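Local coordinates for protein prolyl-tRNA synthetase (Giardia lamblia ATCC 50803, PDB 3IAL) that probably joins L-proline to tRNA(Pro) using ATP, by way of the prolyl-adenylate intermediate bound here, at residues B[119-131]-B[142-154]. Sequence-based numbering, arbitrary orientation.
Sequences LRPTSETAIYSMF and PLKIHQTCTIFRH. With PR8 (5'-O-[(R)-hydroxy{[(2S)-pyrrolidin-2-ylcarbonyl]oxy}phosphoryl]adenosine), chain H.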
ATOM      1  N   LEU B 119     -18.810  -6.032   6.460  1.00 22.50           N
ATOM      2  CA  LEU B 119     -17.533  -5.374   6.253  1.00 24.66           C
ATOM      3  C   LEU B 119     -16.619  -5.875   7.374  1.00 26.67           C
ATOM      4  O   LEU B 119     -17.011  -5.858   8.539  1.00 27.63           O
ATOM      5  CB  LEU B 119     -17.676  -3.857   6.323  1.00 24.33           C
ATOM      6  CG  LEU B 119     -18.657  -3.195   5.350  1.00 23.84           C
ATOM      7  CD1 LEU B 119     -18.530  -1.686   5.471  1.00 23.49           C
ATOM      8  CD2 LEU B 119     -18.417  -3.645   3.911  1.00 19.49           C
ATOM      9  N   ARG B 120     -15.426  -6.341   7.018  1.00 24.24           N
ATOM     10  CA  ARG B 120     -14.501  -6.935   7.988  1.00 22.60           C
ATOM     11  C   ARG B 120     -14.216  -6.038   9.205  1.00 20.74           C
ATOM     12  O   ARG B 120     -13.752  -4.918   9.054  1.00 22.05           O
ATOM     13  CB  ARG B 120     -13.179  -7.322   7.310  1.00 19.73           C
ATOM     14  CG  ARG B 120     -12.482  -6.190   6.594  1.00 20.22           C
ATOM     15  CD  ARG B 120     -11.213  -6.683   5.926  1.00 23.03           C
ATOM     16  NE  ARG B 120     -10.723  -5.652   5.024  1.00 23.39           N
ATOM     17  CZ  ARG B 120     -10.087  -5.864   3.879  1.00 22.62           C
ATOM     18  NH1 ARG B 120      -9.814  -7.088   3.437  1.00 22.69           N
ATOM     19  NH2 ARG B 120      -9.737  -4.815   3.158  1.00 24.33           N
ATOM     20  N   PRO B 121     -14.538  -6.515  10.413  1.00 21.05           N
ATOM     21  CA  PRO B 121     -14.054  -5.832  11.622  1.00 21.49           C
ATOM     22  C   PRO B 121     -12.645  -6.272  12.003  1.00 22.16           C
ATOM     23  O   PRO B 121     -11.952  -5.595  12.758  1.00 22.68           O
ATOM     24  CB  PRO B 121     -15.047  -6.281  12.686  1.00 23.69           C
ATOM     25  CG  PRO B 121     -15.473  -7.640  12.247  1.00 23.63           C
ATOM     26  CD  PRO B 121     -15.538  -7.551  10.735  1.00 23.28           C
ATOM     27  N   THR B 122     -12.270  -7.433  11.488  1.00 21.82           N
ATOM     28  CA  THR B 122     -10.972  -8.056  11.672  1.00 22.50           C
ATOM     29  C   THR B 122     -11.164  -9.330  10.851  1.00 22.12           C
ATOM     30  O   THR B 122     -12.308  -9.741  10.613  1.00 21.67           O
ATOM     31  CB  THR B 122     -10.646  -8.354  13.161  1.00 22.84           C
ATOM     32  OG1 THR B 122      -9.380  -9.023  13.249  1.00 21.31           O
ATOM     33  CG2 THR B 122     -11.745  -9.207  13.799  1.00 18.70           C
ATOM     34  N   SER B 123     -10.089  -9.933  10.369  1.00 19.66           N
ATOM     35  CA  SER B 123     -10.245 -10.891   9.278  1.00 21.80           C
ATOM     36  C   SER B 123     -10.087 -12.383   9.605  1.00 22.32           C
ATOM     37  O   SER B 123     -10.086 -13.204   8.693  1.00 24.89           O
ATOM     38  CB  SER B 123      -9.332 -10.494   8.115  1.00 23.20           C
ATOM     39  OG  SER B 123      -9.508  -9.121   7.803  1.00 24.19           O
ATOM     40  N   GLU B 124     -10.001 -12.742  10.886  1.00 21.87           N
ATOM     41  CA  GLU B 124      -9.837 -14.154  11.273  1.00 22.72           C
ATOM     42  C   GLU B 124     -10.781 -15.097  10.527  1.00 22.34           C
ATOM     43  O   GLU B 124     -10.329 -16.072   9.936  1.00 23.24           O
ATOM     44  CB  GLU B 124     -10.016 -14.364  12.782  1.00 21.77           C
ATOM     45  CG  GLU B 124      -8.809 -13.941  13.617  1.00 24.26           C
ATOM     46  CD  GLU B 124      -8.707 -12.436  13.833  1.00 26.46           C
ATOM     47  OE1 GLU B 124      -9.645 -11.693  13.467  1.00 29.55           O
ATOM     48  OE2 GLU B 124      -7.678 -11.998  14.375  1.00 25.86           O
ATOM     49  N   THR B 125     -12.079 -14.807  10.549  1.00 22.17           N
ATOM     50  CA  THR B 125     -13.071 -15.762  10.045  1.00 22.93           C
ATOM     51  C   THR B 125     -12.910 -16.009   8.545  1.00 23.58           C
ATOM     52  O   THR B 125     -13.067 -17.137   8.072  1.00 23.84           O
ATOM     53  CB  THR B 125     -14.521 -15.322  10.374  1.00 25.46           C
ATOM     54  OG1 THR B 125     -14.777 -14.022   9.831  1.00 28.43           O
ATOM     55  CG2 THR B 125     -14.748 -15.283  11.880  1.00 20.88           C
ATOM     56  N   ALA B 126     -12.557 -14.956   7.815  1.00 25.16           N
ATOM     57  CA  ALA B 126     -12.334 -15.027   6.372  1.00 23.37           C
ATOM     58  C   ALA B 126     -11.016 -15.725   6.051  1.00 23.98           C
ATOM     59  O   ALA B 126     -10.970 -16.611   5.204  1.00 23.09           O
ATOM     60  CB  ALA B 126     -12.364 -13.623   5.765  1.00 22.53           C
ATOM     61  N   ILE B 127      -9.949 -15.344   6.747  1.00 23.64           N
ATOM     62  CA  ILE B 127      -8.635 -15.905   6.479  1.00 24.07           C
ATOM     63  C   ILE B 127      -8.541 -17.387   6.854  1.00 24.38           C
ATOM     64  O   ILE B 127      -7.974 -18.172   6.100  1.00 22.13           O
ATOM     65  CB  ILE B 127      -7.515 -15.101   7.178  1.00 25.80           C
ATOM     66  CG1 ILE B 127      -7.357 -13.744   6.489  1.00 25.63           C
ATOM     67  CG2 ILE B 127      -6.185 -15.871   7.130  1.00 24.74           C
ATOM     68  CD1 ILE B 127      -6.614 -12.720   7.292  1.00 24.79           C
ATOM     69  N   TYR B 128      -9.102 -17.774   8.000  1.00 23.11           N
ATOM     70  CA  TYR B 128      -8.998 -19.164   8.449  1.00 23.56           C
ATOM     71  C   TYR B 128      -9.911 -20.104   7.638  1.00 23.28           C
ATOM     72  O   TYR B 128      -9.586 -21.272   7.469  1.00 23.02           O
ATOM     73  CB  TYR B 128      -9.218 -19.281   9.963  1.00 23.71           C
ATOM     74  CG  TYR B 128      -8.341 -18.330  10.775  1.00 24.67           C
ATOM     75  CD1 TYR B 128      -7.136 -17.833  10.258  1.00 24.44           C
ATOM     76  CD2 TYR B 128      -8.714 -17.928  12.060  1.00 20.81           C
ATOM     77  CE1 TYR B 128      -6.343 -16.953  10.992  1.00 24.64           C
ATOM     78  CE2 TYR B 128      -7.927 -17.055  12.797  1.00 21.65           C
ATOM     79  CZ  TYR B 128      -6.743 -16.569  12.257  1.00 21.19           C
ATOM     80  OH  TYR B 128      -5.952 -15.698  12.965  1.00 21.31           O
ATOM     81  N   SER B 129     -11.010 -19.582   7.090  1.00 22.94           N
ATOM     82  CA  SER B 129     -11.799 -20.328   6.108  1.00 23.76           C
ATOM     83  C   SER B 129     -10.940 -20.667   4.888  1.00 24.49           C
ATOM     84  O   SER B 129     -11.080 -21.747   4.321  1.00 25.11           O
ATOM     85  CB  SER B 129     -13.039 -19.540   5.668  1.00 24.87           C
ATOM     86  OG  SER B 129     -13.904 -19.292   6.767  1.00 29.93           O
ATOM     87  N   MET B 130     -10.055 -19.753   4.484  1.00 23.02           N
ATOM     88  CA  MET B 130      -9.118 -20.045   3.389  1.00 24.48           C
ATOM     89  C   MET B 130      -7.932 -20.909   3.826  1.00 22.59           C
ATOM     90  O   MET B 130      -7.494 -21.758   3.065  1.00 24.34           O
ATOM     91  CB  MET B 130      -8.643 -18.764   2.700  1.00 24.29           C
ATOM     92  CG  MET B 130      -9.786 -17.956   2.069  1.00 28.36           C
ATOM     93  SD  MET B 130     -10.802 -18.856   0.857  1.00 29.48           S
ATOM     94  CE  MET B 130      -9.543 -19.228  -0.379  1.00 30.82           C
ATOM     95  N   PHE B 131      -7.411 -20.710   5.035  1.00 23.83           N
ATOM     96  CA  PHE B 131      -6.357 -21.612   5.571  1.00 23.96           C
ATOM     97  C   PHE B 131      -6.792 -23.080   5.522  1.00 23.53           C
ATOM     98  O   PHE B 131      -5.975 -23.979   5.282  1.00 21.53           O
ATOM     99  CB  PHE B 131      -5.990 -21.243   7.013  1.00 24.69           C
ATOM    100  CG  PHE B 131      -5.067 -20.046   7.144  1.00 23.30           C
ATOM    101  CD1 PHE B 131      -4.833 -19.170   6.076  1.00 21.42           C
ATOM    102  CD2 PHE B 131      -4.454 -19.778   8.369  1.00 22.35           C
ATOM    103  CE1 PHE B 131      -3.982 -18.068   6.226  1.00 24.23           C
ATOM    104  CE2 PHE B 131      -3.604 -18.677   8.520  1.00 22.70           C
ATOM    105  CZ  PHE B 131      -3.363 -17.826   7.442  1.00 20.31           C
ATOM    106  N   PRO B 142       5.236 -23.730   7.931  1.00 25.27           N
ATOM    107  CA  PRO B 142       4.358 -22.646   8.367  1.00 24.21           C
ATOM    108  C   PRO B 142       3.757 -21.860   7.206  1.00 24.24           C
ATOM    109  O   PRO B 142       4.328 -21.796   6.120  1.00 23.56           O
ATOM    110  CB  PRO B 142       5.283 -21.735   9.194  1.00 24.88           C
ATOM    111  CG  PRO B 142       6.645 -22.045   8.750  1.00 26.22           C
ATOM    112  CD  PRO B 142       6.644 -23.480   8.291  1.00 24.85           C
ATOM    113  N   LEU B 143       2.591 -21.287   7.451  1.00 23.62           N
ATOM    114  CA  LEU B 143       1.899 -20.466   6.479  1.00 24.38           C
ATOM    115  C   LEU B 143       1.723 -19.123   7.174  1.00 22.67           C
ATOM    116  O   LEU B 143       1.000 -19.022   8.170  1.00 21.55           O
ATOM    117  CB  LEU B 143       0.555 -21.113   6.103  1.00 24.62           C
ATOM    118  CG  LEU B 143      -0.337 -20.413   5.072  1.00 28.37           C
ATOM    119  CD1 LEU B 143       0.469 -19.710   3.987  1.00 29.85           C
ATOM    120  CD2 LEU B 143      -1.323 -21.409   4.452  1.00 27.41           C
ATOM    121  N   LYS B 144       2.443 -18.118   6.683  1.00 22.01           N
ATOM    122  CA  LYS B 144       2.546 -16.818   7.343  1.00 22.18           C
ATOM    123  C   LYS B 144       2.191 -15.712   6.367  1.00 23.90           C
ATOM    124  O   LYS B 144       2.884 -15.512   5.369  1.00 24.37           O
ATOM    125  CB  LYS B 144       3.975 -16.602   7.859  1.00 22.17           C
ATOM    126  CG  LYS B 144       4.518 -17.728   8.738  1.00 21.47           C
ATOM    127  CD  LYS B 144       5.780 -17.299   9.474  1.00 23.64           C
ATOM    128  CE  LYS B 144       6.419 -18.446  10.225  1.00 21.93           C
ATOM    129  NZ  LYS B 144       7.599 -18.019  11.018  1.00 19.96           N
ATOM    130  N   ILE B 145       1.111 -14.987   6.651  1.00 24.24           N
ATOM    131  CA  ILE B 145       0.693 -13.904   5.785  1.00 21.83           C
ATOM    132  C   ILE B 145       0.372 -12.637   6.570  1.00 22.63           C
ATOM    133  O   ILE B 145       0.318 -12.649   7.786  1.00 24.81           O
ATOM    134  CB  ILE B 145      -0.493 -14.326   4.877  1.00 22.57           C
ATOM    135  CG1 ILE B 145      -1.686 -14.856   5.684  1.00 23.69           C
ATOM    136  CG2 ILE B 145      -0.035 -15.410   3.868  1.00 22.47           C
ATOM    137  CD1 ILE B 145      -2.532 -13.812   6.347  1.00 24.09           C
ATOM    138  N   HIS B 146       0.201 -11.534   5.853  1.00 22.89           N
ATOM    139  CA  HIS B 146      -0.256 -10.295   6.453  1.00 23.45           C
ATOM    140  C   HIS B 146      -0.849  -9.420   5.367  1.00 23.45           C
ATOM    141  O   HIS B 146      -0.553  -9.613   4.191  1.00 21.80           O
ATOM    142  CB  HIS B 146       0.890  -9.565   7.156  1.00 22.89           C
ATOM    143  CG  HIS B 146       1.920  -9.026   6.224  1.00 22.17           C
ATOM    144  ND1 HIS B 146       1.900  -7.725   5.767  1.00 25.40           N
ATOM    145  CD2 HIS B 146       2.988  -9.615   5.643  1.00 22.80           C
ATOM    146  CE1 HIS B 146       2.922  -7.535   4.953  1.00 25.55           C
ATOM    147  NE2 HIS B 146       3.593  -8.667   4.852  1.00 21.55           N
ATOM    148  N   GLN B 147      -1.689  -8.473   5.769  1.00 22.12           N
ATOM    149  CA  GLN B 147      -2.269  -7.516   4.843  1.00 20.96           C
ATOM    150  C   GLN B 147      -2.417  -6.146   5.486  1.00 23.08           C
ATOM    151  O   GLN B 147      -2.667  -6.028   6.679  1.00 25.14           O
ATOM    152  CB  GLN B 147      -3.619  -7.994   4.330  1.00 20.56           C
ATOM    153  CG  GLN B 147      -4.709  -8.099   5.380  1.00 22.75           C
ATOM    154  CD  GLN B 147      -6.007  -8.604   4.789  1.00 26.10           C
ATOM    155  OE1 GLN B 147      -6.047  -9.006   3.624  1.00 24.69           O
ATOM    156  NE2 GLN B 147      -7.077  -8.598   5.593  1.00 21.03           N
ATOM    157  N   THR B 148      -2.240  -5.121   4.666  1.00 23.28           N
ATOM    158  CA  THR B 148      -2.423  -3.741   5.064  1.00 24.50           C
ATOM    159  C   THR B 148      -3.710  -3.336   4.397  1.00 23.45           C
ATOM    160  O   THR B 148      -3.842  -3.464   3.184  1.00 23.24           O
ATOM    161  CB  THR B 148      -1.283  -2.862   4.545  1.00 23.58           C
ATOM    162  OG1 THR B 148      -0.072  -3.244   5.201  1.00 24.19           O
ATOM    163  CG2 THR B 148      -1.581  -1.379   4.785  1.00 20.75           C
ATOM    164  N   CYS B 149      -4.664  -2.875   5.187  1.00 22.34           N
ATOM    165  CA  CYS B 149      -5.999  -2.591   4.672  1.00 25.43           C
ATOM    166  C   CYS B 149      -6.759  -1.801   5.723  1.00 25.00           C
ATOM    167  O   CYS B 149      -6.190  -1.417   6.746  1.00 26.10           O
ATOM    168  CB  CYS B 149      -6.746  -3.894   4.352  1.00 23.41           C
ATOM    169  SG  CYS B 149      -7.174  -4.902   5.828  1.00 26.58           S
ATOM    170  N   THR B 150      -8.043  -1.572   5.480  1.00 24.87           N
ATOM    171  CA  THR B 150      -8.895  -0.973   6.490  1.00 24.10           C
ATOM    172  C   THR B 150      -9.880  -2.019   6.994  1.00 23.75           C
ATOM    173  O   THR B 150     -10.258  -2.945   6.254  1.00 22.67           O
ATOM    174  CB  THR B 150      -9.599   0.306   5.987  1.00 25.84           C
ATOM    175  OG1 THR B 150     -10.684  -0.015   5.105  1.00 21.89           O
ATOM    176  CG2 THR B 150      -8.607   1.210   5.276  1.00 17.83           C
ATOM    177  N   ILE B 151     -10.238  -1.891   8.271  1.00 21.44           N
ATOM    178  CA  ILE B 151     -11.298  -2.679   8.896  1.00 21.93           C
ATOM    179  C   ILE B 151     -12.377  -1.707   9.369  1.00 23.94           C
ATOM    180  O   ILE B 151     -12.165  -0.483   9.342  1.00 23.95           O
ATOM    181  CB  ILE B 151     -10.776  -3.532  10.076  1.00 22.58           C
ATOM    182  CG1 ILE B 151      -9.956  -2.679  11.057  1.00 20.21           C
ATOM    183  CG2 ILE B 151      -9.944  -4.710   9.553  1.00 19.87           C
ATOM    184  CD1 ILE B 151      -9.835  -3.303  12.461  1.00 22.07           C
ATOM    185  N   PHE B 152     -13.520  -2.246   9.795  1.00 24.13           N
ATOM    186  CA  PHE B 152     -14.709  -1.436  10.091  1.00 25.15           C
ATOM    187  C   PHE B 152     -15.347  -1.811  11.435  1.00 27.01           C
ATOM    188  O   PHE B 152     -15.637  -2.977  11.678  1.00 28.10           O
ATOM    189  CB  PHE B 152     -15.737  -1.585   8.963  1.00 24.50           C
ATOM    190  CG  PHE B 152     -15.225  -1.144   7.612  1.00 23.41           C
ATOM    191  CD1 PHE B 152     -15.495   0.135   7.134  1.00 26.49           C
ATOM    192  CD2 PHE B 152     -14.477  -2.004   6.823  1.00 24.90           C
ATOM    193  CE1 PHE B 152     -15.028   0.546   5.896  1.00 23.78           C
ATOM    194  CE2 PHE B 152     -13.996  -1.598   5.569  1.00 27.21           C
ATOM    195  CZ  PHE B 152     -14.271  -0.325   5.108  1.00 24.69           C
ATOM    196  N   ARG B 153     -15.555  -0.815  12.300  1.00 28.27           N
ATOM    197  CA  ARG B 153     -16.141  -1.022  13.626  1.00 30.53           C
ATOM    198  C   ARG B 153     -17.268  -0.022  13.863  1.00 32.28           C
ATOM    199  O   ARG B 153     -17.014   1.156  14.117  1.00 32.94           O
ATOM    200  CB  ARG B 153     -15.082  -0.843  14.722  1.00 32.79           C
ATOM    201  CG  ARG B 153     -13.831  -1.692  14.581  1.00 30.57           C
ATOM    202  CD  ARG B 153     -13.967  -3.033  15.230  1.00 31.21           C
ATOM    203  NE  ARG B 153     -12.785  -3.867  14.995  1.00 33.40           N
ATOM    204  CZ  ARG B 153     -11.771  -4.052  15.842  1.00 32.75           C
ATOM    205  NH1 ARG B 153     -11.742  -3.471  17.036  1.00 34.08           N
ATOM    206  NH2 ARG B 153     -10.768  -4.848  15.487  1.00 30.41           N
ATOM    207  N   HIS B 154     -18.507  -0.496  13.800  1.00 34.71           N
ATOM    208  CA  HIS B 154     -19.683   0.371  13.920  1.00 39.05           C
ATOM    209  C   HIS B 154     -19.890   0.997  15.296  1.00 43.33           C
ATOM    210  O   HIS B 154     -20.270   2.163  15.381  1.00 46.48           O
ATOM    211  CB  HIS B 154     -20.960  -0.386  13.549  1.00 38.12           C
ATOM    212  CG  HIS B 154     -22.208   0.283  14.025  1.00 40.99           C
ATOM    213  ND1 HIS B 154     -22.700   1.436  13.451  1.00 44.71           N
ATOM    214  CD2 HIS B 154     -23.060  -0.028  15.030  1.00 43.34           C
ATOM    215  CE1 HIS B 154     -23.801   1.804  14.080  1.00 46.41           C
ATOM    216  NE2 HIS B 154     -24.045   0.928  15.039  1.00 46.26           N
TER
HETATM  217  C   PR8 H 601      -6.666  -7.927  16.584  1.00 41.68           C
HETATM  218  N   PR8 H 601      -7.021  -9.399  14.701  1.00 37.95           N
HETATM  219  O   PR8 H 601      -7.629  -7.310  16.124  1.00 39.80           O
HETATM  220  P   PR8 H 601      -6.447  -6.203  18.361  0.70 54.76           P
HETATM  221  N1  PR8 H 601      -9.275   2.808  16.085  0.70 38.84           N
HETATM  222  C2  PR8 H 601      -7.977   2.748  15.805  0.70 36.35           C
HETATM  223  N3  PR8 H 601      -7.243   1.665  16.070  0.70 36.19           N
HETATM  224  C4  PR8 H 601      -7.784   0.586  16.635  0.70 40.17           C
HETATM  225  C5  PR8 H 601      -9.139   0.616  16.951  0.70 44.07           C
HETATM  226  C6  PR8 H 601      -9.886   1.754  16.660  0.70 44.75           C
HETATM  227  N6  PR8 H 601     -11.187   1.795  16.949  0.70 47.85           N
HETATM  228  N7  PR8 H 601      -9.445  -0.555  17.496  0.70 45.67           N
HETATM  229  C8  PR8 H 601      -8.335  -1.296  17.527  0.70 49.61           C
HETATM  230  N9  PR8 H 601      -7.311  -0.603  17.009  0.70 48.94           N
HETATM  231  CA  PR8 H 601      -6.145  -9.169  15.863  1.00 37.84           C
HETATM  232  CB  PR8 H 601      -4.756  -8.878  15.319  1.00 35.99           C
HETATM  233  CD  PR8 H 601      -6.163  -9.576  13.534  1.00 37.80           C
HETATM  234  CG  PR8 H 601      -4.982  -8.640  13.820  1.00 35.60           C
HETATM  235  C1' PR8 H 601      -5.909  -1.115  16.886  0.70 52.31           C
HETATM  236  O10 PR8 H 601      -6.000  -7.620  17.729  1.00 43.66           O
HETATM  237  O1P PR8 H 601      -7.796  -6.237  18.982  0.70 56.60           O
HETATM  238  C2' PR8 H 601      -5.220  -1.296  18.260  0.70 54.66           C
HETATM  239  O2' PR8 H 601      -3.851  -0.871  18.182  0.70 47.98           O
HETATM  240  O2P PR8 H 601      -5.328  -5.869  19.463  0.70 58.29           O
HETATM  241  C3' PR8 H 601      -5.218  -2.796  18.439  0.70 55.14           C
HETATM  242  O3' PR8 H 601      -4.166  -3.191  19.322  0.70 53.41           O
HETATM  243  C4' PR8 H 601      -4.875  -3.167  17.008  0.70 55.14           C
HETATM  244  O4' PR8 H 601      -5.895  -2.447  16.280  0.70 53.59           O
HETATM  245  C5' PR8 H 601      -4.980  -4.667  16.844  0.70 54.00           C
HETATM  246  O5' PR8 H 601      -6.277  -5.107  17.196  0.70 54.92           O
HETATM  247  O   HOH W   1     -18.017  -4.064  10.063  1.00 26.43           O
HETATM  248  O   HOH W   2      -9.943  -9.538   5.107  1.00 24.09           O
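The guanidinium of Arg-120 carries Cys-149 on one face, SG lying 3.5 Å above the plane, and a water at its edge in the plane. Its NE donates to Thr-150 O at 3.0 Å, that oxygen tilted 21° from the guanidinium plane. The chain runs extended from CG to NE (chi2 -178°), which carries the charged group down to the strand. The Phe-152 ring has Leu-119 CD1 over one face, 4.0 Å from the centroid, a CH-pi contact. At its edge sits Arg-120 O, which also accepts from Phe-152 N. Phe-131 takes Ile-145 CG1 at its edge, 3.8 Å from CZ. Leu-143 CG lies over one face and Ile-127 CG2 over the other.

Helix 124-131 packs on strand 143-152, running roughly antiparallel to it. In the class II synthetase core, this strand pairs antiparallel with strand 167-177, and the two with their connecting loop form motif 2. Arg-153 is its fRxE arginine. The turn before the helix reaches the prolyl-adenylate. Thr-122 OG1 accepts from the pyrrolidine N at 2.8 Å and donates to the syn lone pair of Glu-124 OE1. Glu-124 OE2 lies 2.7 Å from the same nitrogen.

NE and NH2 of Arg-153 both donate to Pro-121 O, from one face of the carbonyl. The oxygen lies in the guanidinium plane. A bend at chi2 (-88°) turns the group back toward Pro-121. NH1 approaches adenine N7 of the adenylate at 3.7 Å.

The in-plane water at Arg-120 also bonds Ser-123 OG and Gln-147 NE2. Both also bond Glu-172; Arg-120 NH1 and Gln-147 OE1 bond the backbone of Phe-79.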